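Local coordinates for Rna-binding protein with serine-rich domain 1 (PDB 4A8X), which serves as an auxiliary component of the exon junction complex deposited on spliced mRNAs, and through its RRM domain takes part in forming the ASAP complex, at residues P4-I9 with Y51-N56; I9-R14 with D73-T78. All blocks are in the same frame, centred on the assembly; numbering follows the deposited sequence.

The chain enters the RRM sheet along strand 6-10, and both contacts are made by it and its flanking residues. Contact 1 joins 4-9 to 51-56 and closes a loop that holds helix 18-26 and the hairpin strand 31-39. Segment 9-14 of contact 2 starts at Ile9, the last residue of 4-9, and joins 73-78, closing a second loop that adds helix 57-67 and strand 71-72. The two loops cross, since 51-56 falls between the segments of contact 2. Strand 6-10 is thereby held between strands 46-54 and 75-82, in the middle of the sheet of the beta-alpha-beta-beta-alpha-beta fold. The contact centres lie about 17 Å apart, on opposite sides of the chain's centre.

Contact 1 of 2, residues P4-I9 with Y51-N56; sequences PTKVHI and YVEFEN
Val7 and Val52 form an antiparallel hydrogen-bonded pair: Val7 N donates to Val52 O at 2.7 Å, and Val52 N returns a bond to Val7 O. The ladder's third bond, Phe54 N to Thr5 O, is almost straight (178°), with the donor above the carbonyl plane. One water links Thr5 OG1 to Glu53 OE2, and a second joins Thr5 OG1 to Phe54 O. Lys6 NZ stays 4.8 Å from Glu53 OE2 and instead hydrogen-bonds Ala84 O, and Lys6 makes a cation-pi contact with Trp86. On the sheet face of Lys6 and Glu53, the His8 ring meets Tyr51 in a T-shaped stack; with His8 CG anti to the backbone N (chi1 175°), the His8 CD2 edge is set over the tyrosine face, 3.7 Å from Tyr51 CZ. These are aromatic positions of RNP2 and RNP1, motifs of the first and third RRM strands that face RNA in relatives. An alanine at Tyr51, lacking the face that the His8 edge meets, would probably leave that ring to Tyr49 and freer to turn. On the opposite face of the sheet Val7 CG2 packs against Val52 CB, and helix 57-67 closes over Val7 and Phe54; strand 75-82 flanks 6-9, and strand 31-39 flanks 51-54.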
loop_
_atom_site.group_PDB
_atom_site.type_symbol
_atom_site.label_atom_id
_atom_site.label_comp_id
_atom_site.label_asym_id
_atom_site.label_seq_id
_atom_site.Cartn_x
_atom_site.Cartn_y
_atom_site.Cartn_z
ATOM N N PRO A 4 -15.984 -21.894 -14.011
ATOM C CA PRO A 4 -14.654 -21.910 -13.389
ATOM C C PRO A 4 -14.724 -21.721 -11.881
ATOM O O PRO A 4 -15.667 -21.085 -11.402
ATOM C CB PRO A 4 -13.994 -20.680 -13.984
ATOM C CG PRO A 4 -15.132 -19.727 -14.253
ATOM C CD PRO A 4 -16.252 -20.623 -14.715
ATOM N N THR A 5 -13.721 -22.221 -11.164
ATOM C CA THR A 5 -13.577 -21.966 -9.722
ATOM C C THR A 5 -12.326 -21.154 -9.353
ATOM O O THR A 5 -12.169 -20.734 -8.205
ATOM C CB THR A 5 -13.477 -23.285 -8.977
ATOM O OG1 THR A 5 -12.433 -24.053 -9.567
ATOM C CG2 THR A 5 -14.807 -24.089 -9.065
ATOM N N LYS A 6 -11.444 -20.929 -10.320
ATOM C CA LYS A 6 -10.178 -20.240 -10.058
ATOM C C LYS A 6 -10.243 -18.801 -10.558
ATOM O O LYS A 6 -10.744 -18.544 -11.652
ATOM C CB LYS A 6 -9.038 -20.989 -10.734
ATOM C CG LYS A 6 -7.637 -20.425 -10.378
ATOM C CD LYS A 6 -6.525 -21.062 -11.264
ATOM C CE LYS A 6 -6.473 -22.560 -11.146
ATOM N NZ LYS A 6 -5.528 -23.153 -12.136
ATOM N N VAL A 7 -9.723 -17.867 -9.778
ATOM C CA VAL A 7 -9.718 -16.458 -10.170
ATOM C C VAL A 7 -8.299 -15.847 -10.070
ATOM O O VAL A 7 -7.527 -16.204 -9.160
ATOM C CB VAL A 7 -10.694 -15.612 -9.299
ATOM C CG1 VAL A 7 -12.137 -16.229 -9.279
ATOM C CG2 VAL A 7 -10.178 -15.457 -7.899
ATOM N N HIS A 8 -7.971 -14.947 -11.006
ATOM C CA HIS A 8 -6.715 -14.174 -10.962
ATOM C C HIS A 8 -7.027 -12.817 -10.327
ATOM O O HIS A 8 -7.958 -12.117 -10.738
ATOM C CB HIS A 8 -6.160 -13.980 -12.383
ATOM C CG HIS A 8 -4.948 -13.096 -12.461
ATOM N ND1 HIS A 8 -5.036 -11.724 -12.546
ATOM C CD2 HIS A 8 -3.625 -13.392 -12.495
ATOM C CE1 HIS A 8 -3.814 -11.210 -12.642
ATOM N NE2 HIS A 8 -2.938 -12.198 -12.601
ATOM N N ILE A 9 -6.277 -12.462 -9.314
ATOM C CA ILE A 9 -6.377 -11.153 -8.676
ATOM C C ILE A 9 -5.169 -10.297 -9.062
ATOM O O ILE A 9 -4.030 -10.709 -8.848
ATOM C CB ILE A 9 -6.382 -11.288 -7.129
ATOM C CG1 ILE A 9 -7.438 -12.290 -6.664
ATOM C CG2 ILE A 9 -6.576 -9.938 -6.467
ATOM C CD1 ILE A 9 -8.852 -12.044 -7.232
ATOM N N TYR A 51 -3.422 -16.098 -7.674
ATOM C CA TYR A 51 -4.550 -16.924 -8.101
ATOM C C TYR A 51 -5.215 -17.503 -6.861
ATOM O O TYR A 51 -4.536 -17.936 -5.909
ATOM C CB TYR A 51 -4.106 -18.048 -9.018
ATOM C CG TYR A 51 -3.503 -17.608 -10.314
ATOM C CD1 TYR A 51 -4.288 -17.482 -11.454
ATOM C CD2 TYR A 51 -2.149 -17.339 -10.414
ATOM C CE1 TYR A 51 -3.729 -17.098 -12.674
ATOM C CE2 TYR A 51 -1.572 -16.967 -11.643
ATOM C CZ TYR A 51 -2.388 -16.847 -12.760
ATOM O OH TYR A 51 -1.872 -16.466 -13.971
ATOM N N VAL A 52 -6.541 -17.478 -6.856
ATOM C CA VAL A 52 -7.318 -18.071 -5.774
ATOM C C VAL A 52 -8.330 -19.081 -6.352
ATOM O O VAL A 52 -9.118 -18.748 -7.245
ATOM C CB VAL A 52 -8.033 -16.978 -4.937
ATOM C CG1 VAL A 52 -8.885 -17.605 -3.859
ATOM C CG2 VAL A 52 -6.979 -16.032 -4.292
ATOM N N GLU A 53 -8.294 -20.312 -5.856
ATOM C CA GLU A 53 -9.231 -21.338 -6.317
ATOM C C GLU A 53 -10.195 -21.669 -5.203
ATOM O O GLU A 53 -9.770 -22.016 -4.099
ATOM C CB GLU A 53 -8.487 -22.598 -6.771
ATOM C CG GLU A 53 -9.436 -23.717 -7.115
ATOM C CD GLU A 53 -8.758 -24.895 -7.762
ATOM O OE1 GLU A 53 -8.285 -25.782 -7.020
ATOM O OE2 GLU A 53 -8.721 -24.941 -9.013
ATOM N N PHE A 54 -11.487 -21.557 -5.501
ATOM C CA PHE A 54 -12.535 -21.826 -4.533
ATOM C C PHE A 54 -13.037 -23.257 -4.704
ATOM O O PHE A 54 -12.703 -23.937 -5.679
ATOM C CB PHE A 54 -13.691 -20.857 -4.697
ATOM C CG PHE A 54 -13.352 -19.444 -4.329
ATOM C CD1 PHE A 54 -13.435 -19.021 -2.991
ATOM C CD2 PHE A 54 -12.947 -18.533 -5.304
ATOM C CE1 PHE A 54 -13.126 -17.715 -2.640
ATOM C CE2 PHE A 54 -12.596 -17.215 -4.960
ATOM C CZ PHE A 54 -12.696 -16.800 -3.611
ATOM N N GLU A 55 -13.837 -23.697 -3.745
ATOM C CA GLU A 55 -14.423 -25.022 -3.762
ATOM C C GLU A 55 -15.517 -25.177 -4.824
ATOM O O GLU A 55 -15.734 -26.281 -5.354
ATOM C CB GLU A 55 -14.982 -25.317 -2.361
ATOM C CG GLU A 55 -15.523 -26.693 -2.228
ATOM C CD GLU A 55 -16.160 -26.966 -0.867
ATOM O OE1 GLU A 55 -16.489 -25.998 -0.118
ATOM O OE2 GLU A 55 -16.320 -28.171 -0.563
ATOM N N ASN A 56 -16.244 -24.106 -5.118
ATOM C CA ASN A 56 -17.306 -24.230 -6.117
ATOM C C ASN A 56 -17.498 -22.963 -6.929
ATOM O O ASN A 56 -17.100 -21.879 -6.518
ATOM C CB ASN A 56 -18.636 -24.727 -5.473
ATOM C CG ASN A 56 -19.352 -23.652 -4.684
ATOM O OD1 ASN A 56 -19.640 -22.585 -5.214
ATOM N ND2 ASN A 56 -19.672 -23.938 -3.421
HETATM O O HOH W 1 -10.200 -24.570 -11.916
HETATM O O HOH W 2 -11.917 -26.123 -7.319
#

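Contact 2 of 2, residues I9-R14 with D73-T78; sequences IGRLTR and DGQEIT
Gln75 reaches the Arg11 backbone with its amide, NE2 donating to Arg11 O at 2.9 Å. Arg11 O lies in the plane of the Gln75 amide, but the donor sits well above the carbonyl plane. The same amide stacks on the Arg11 guanidinium, the planes 15° apart and NE2 over one face. Bends at chi2 (-71°) and chi3 fold the arginine back over its partner, where a water at the guanidinium edge accepts from Arg11 NE and donates to Glu76 O. Further along, Thr13 OG1 donates to Asp73 OD2 at 2.7 Å, using that oxygen's anti lone pair, and Thr13 CG2 packs on Gln75 CB. Arg11 follows directly on the strand pairing of Gly10 with Thr78, which probably sets its place; Gly10 N donates to Thr78 O and Thr78 N to Gly10 O. Ile77 CD1 meets Ile9 CG2 at 3.9 Å, and both isoleucines pack on Phe25 of helix 18-26. Asn15 holds the polar pair, its N bonding Thr13 OG1 and its ND2 Asp73 OD2. Asp73 OD1 is hydrogen-bonded to the backbone of another protein chain, consistent with the RRM's part in forming the ASAP complex, and the carboxylate's negative charge is probably stabilised by these donors.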
loop_
_atom_site.group_PDB
_atom_site.type_symbol
_atom_site.label_atom_id
_atom_site.label_comp_id
_atom_site.label_asym_id
_atom_site.label_seq_id
_atom_site.Cartn_x
_atom_site.Cartn_y
_atom_site.Cartn_z
ATOM N N ILE A 9 -6.277 -12.462 -9.314
ATOM C CA ILE A 9 -6.377 -11.153 -8.676
ATOM C C ILE A 9 -5.169 -10.297 -9.062
ATOM O O ILE A 9 -4.030 -10.709 -8.848
ATOM C CB ILE A 9 -6.382 -11.288 -7.129
ATOM C CG1 ILE A 9 -7.438 -12.290 -6.664
ATOM C CG2 ILE A 9 -6.576 -9.938 -6.467
ATOM C CD1 ILE A 9 -8.852 -12.044 -7.232
ATOM N N GLY A 10 -5.424 -9.112 -9.623
ATOM C CA GLY A 10 -4.369 -8.260 -10.154
ATOM C C GLY A 10 -4.284 -6.912 -9.446
ATOM O O GLY A 10 -5.220 -6.497 -8.753
ATOM N N ARG A 11 -3.152 -6.240 -9.635
ATOM C CA ARG A 11 -2.903 -4.900 -9.084
ATOM C C ARG A 11 -2.790 -4.886 -7.551
ATOM O O ARG A 11 -3.225 -3.959 -6.888
ATOM C CB ARG A 11 -3.993 -3.925 -9.553
ATOM C CG ARG A 11 -4.020 -3.636 -11.073
ATOM C CD ARG A 11 -2.818 -2.764 -11.541
ATOM N NE ARG A 11 -2.784 -1.422 -10.925
ATOM C CZ ARG A 11 -1.680 -0.686 -10.738
ATOM N NH1 ARG A 11 -0.484 -1.138 -11.114
ATOM N NH2 ARG A 11 -1.765 0.508 -10.147
ATOM N N LEU A 12 -2.203 -5.925 -6.993
ATOM C CA LEU A 12 -1.993 -5.991 -5.563
ATOM C C LEU A 12 -0.808 -5.103 -5.232
ATOM O O LEU A 12 0.244 -5.222 -5.888
ATOM C CB LEU A 12 -1.699 -7.440 -5.143
ATOM C CG LEU A 12 -2.844 -8.455 -5.319
ATOM C CD1 LEU A 12 -2.465 -9.885 -4.839
ATOM C CD2 LEU A 12 -4.103 -7.989 -4.555
ATOM N N THR A 13 -0.942 -4.221 -4.239
ATOM C CA THR A 13 0.210 -3.448 -3.807
ATOM C C THR A 13 1.312 -4.313 -3.198
ATOM O O THR A 13 1.082 -5.476 -2.821
ATOM C CB THR A 13 -0.134 -2.324 -2.828
ATOM O OG1 THR A 13 -0.270 -2.862 -1.533
ATOM C CG2 THR A 13 -1.393 -1.574 -3.247
ATOM N N ARG A 14 2.517 -3.727 -3.096
ATOM C CA ARG A 14 3.648 -4.381 -2.458
ATOM C C ARG A 14 3.467 -4.624 -0.946
ATOM O O ARG A 14 4.251 -5.329 -0.329
ATOM C CB ARG A 14 4.908 -3.550 -2.763
ATOM C CG ARG A 14 6.228 -4.044 -2.212
ATOM C CD ARG A 14 7.354 -3.444 -3.082
ATOM N NE ARG A 14 7.343 -4.044 -4.417
ATOM C CZ ARG A 14 7.971 -3.546 -5.476
ATOM N NH1 ARG A 14 8.667 -2.410 -5.391
ATOM N NH2 ARG A 14 7.902 -4.187 -6.630
ATOM N N ASP A 73 -5.680 -2.378 0.028
ATOM C CA ASP A 73 -4.637 -1.440 0.452
ATOM C C ASP A 73 -4.590 -0.166 -0.375
ATOM O O ASP A 73 -3.510 0.230 -0.855
ATOM C CB ASP A 73 -3.252 -2.114 0.421
ATOM C CG ASP A 73 -2.185 -1.271 1.070
ATOM O OD1 ASP A 73 -2.493 -0.524 2.031
ATOM O OD2 ASP A 73 -1.019 -1.355 0.599
ATOM N N GLY A 74 -5.757 0.449 -0.584
ATOM C CA GLY A 74 -5.853 1.767 -1.176
ATOM C C GLY A 74 -5.740 1.786 -2.677
ATOM O O GLY A 74 -5.613 2.843 -3.278
ATOM N N GLN A 75 -5.774 0.611 -3.286
ATOM C CA GLN A 75 -5.618 0.485 -4.719
ATOM C C GLN A 75 -6.740 -0.381 -5.311
ATOM O O GLN A 75 -7.105 -1.428 -4.768
ATOM C CB GLN A 75 -4.239 -0.136 -5.043
ATOM C CG GLN A 75 -3.906 -0.162 -6.523
ATOM C CD GLN A 75 -2.417 -0.213 -6.743
ATOM O OE1 GLN A 75 -1.722 0.811 -6.625
ATOM N NE2 GLN A 75 -1.897 -1.422 -7.004
ATOM N N GLU A 76 -7.293 0.065 -6.430
ATOM C CA GLU A 76 -8.282 -0.721 -7.153
ATOM C C GLU A 76 -7.662 -1.992 -7.786
ATOM O O GLU A 76 -6.577 -1.949 -8.374
ATOM C CB GLU A 76 -8.990 0.139 -8.179
ATOM C CG GLU A 76 -10.081 -0.592 -8.952
ATOM C CD GLU A 76 -10.926 0.317 -9.854
ATOM O OE1 GLU A 76 -11.155 1.507 -9.503
ATOM O OE2 GLU A 76 -11.367 -0.189 -10.911
ATOM N N ILE A 77 -8.329 -3.140 -7.608
ATOM C CA ILE A 77 -7.780 -4.432 -8.079
ATOM C C ILE A 77 -8.657 -4.987 -9.207
ATOM O O ILE A 77 -9.766 -4.513 -9.432
ATOM C CB ILE A 77 -7.731 -5.523 -6.962
ATOM C CG1 ILE A 77 -9.145 -5.824 -6.465
ATOM C CG2 ILE A 77 -6.824 -5.104 -5.770
ATOM C CD1 ILE A 77 -9.279 -7.217 -5.881
ATOM N N THR A 78 -8.126 -5.945 -9.939
ATOM C CA THR A 78 -8.879 -6.663 -10.981
ATOM C C THR A 78 -9.133 -8.096 -10.475
ATOM O O THR A 78 -8.339 -8.630 -9.710
ATOM C CB THR A 78 -8.099 -6.744 -12.298
ATOM O OG1 THR A 78 -6.842 -7.429 -12.102
ATOM C CG2 THR A 78 -7.840 -5.336 -12.862
HETATM O O HOH W 3 -5.397 -0.386 -10.105
#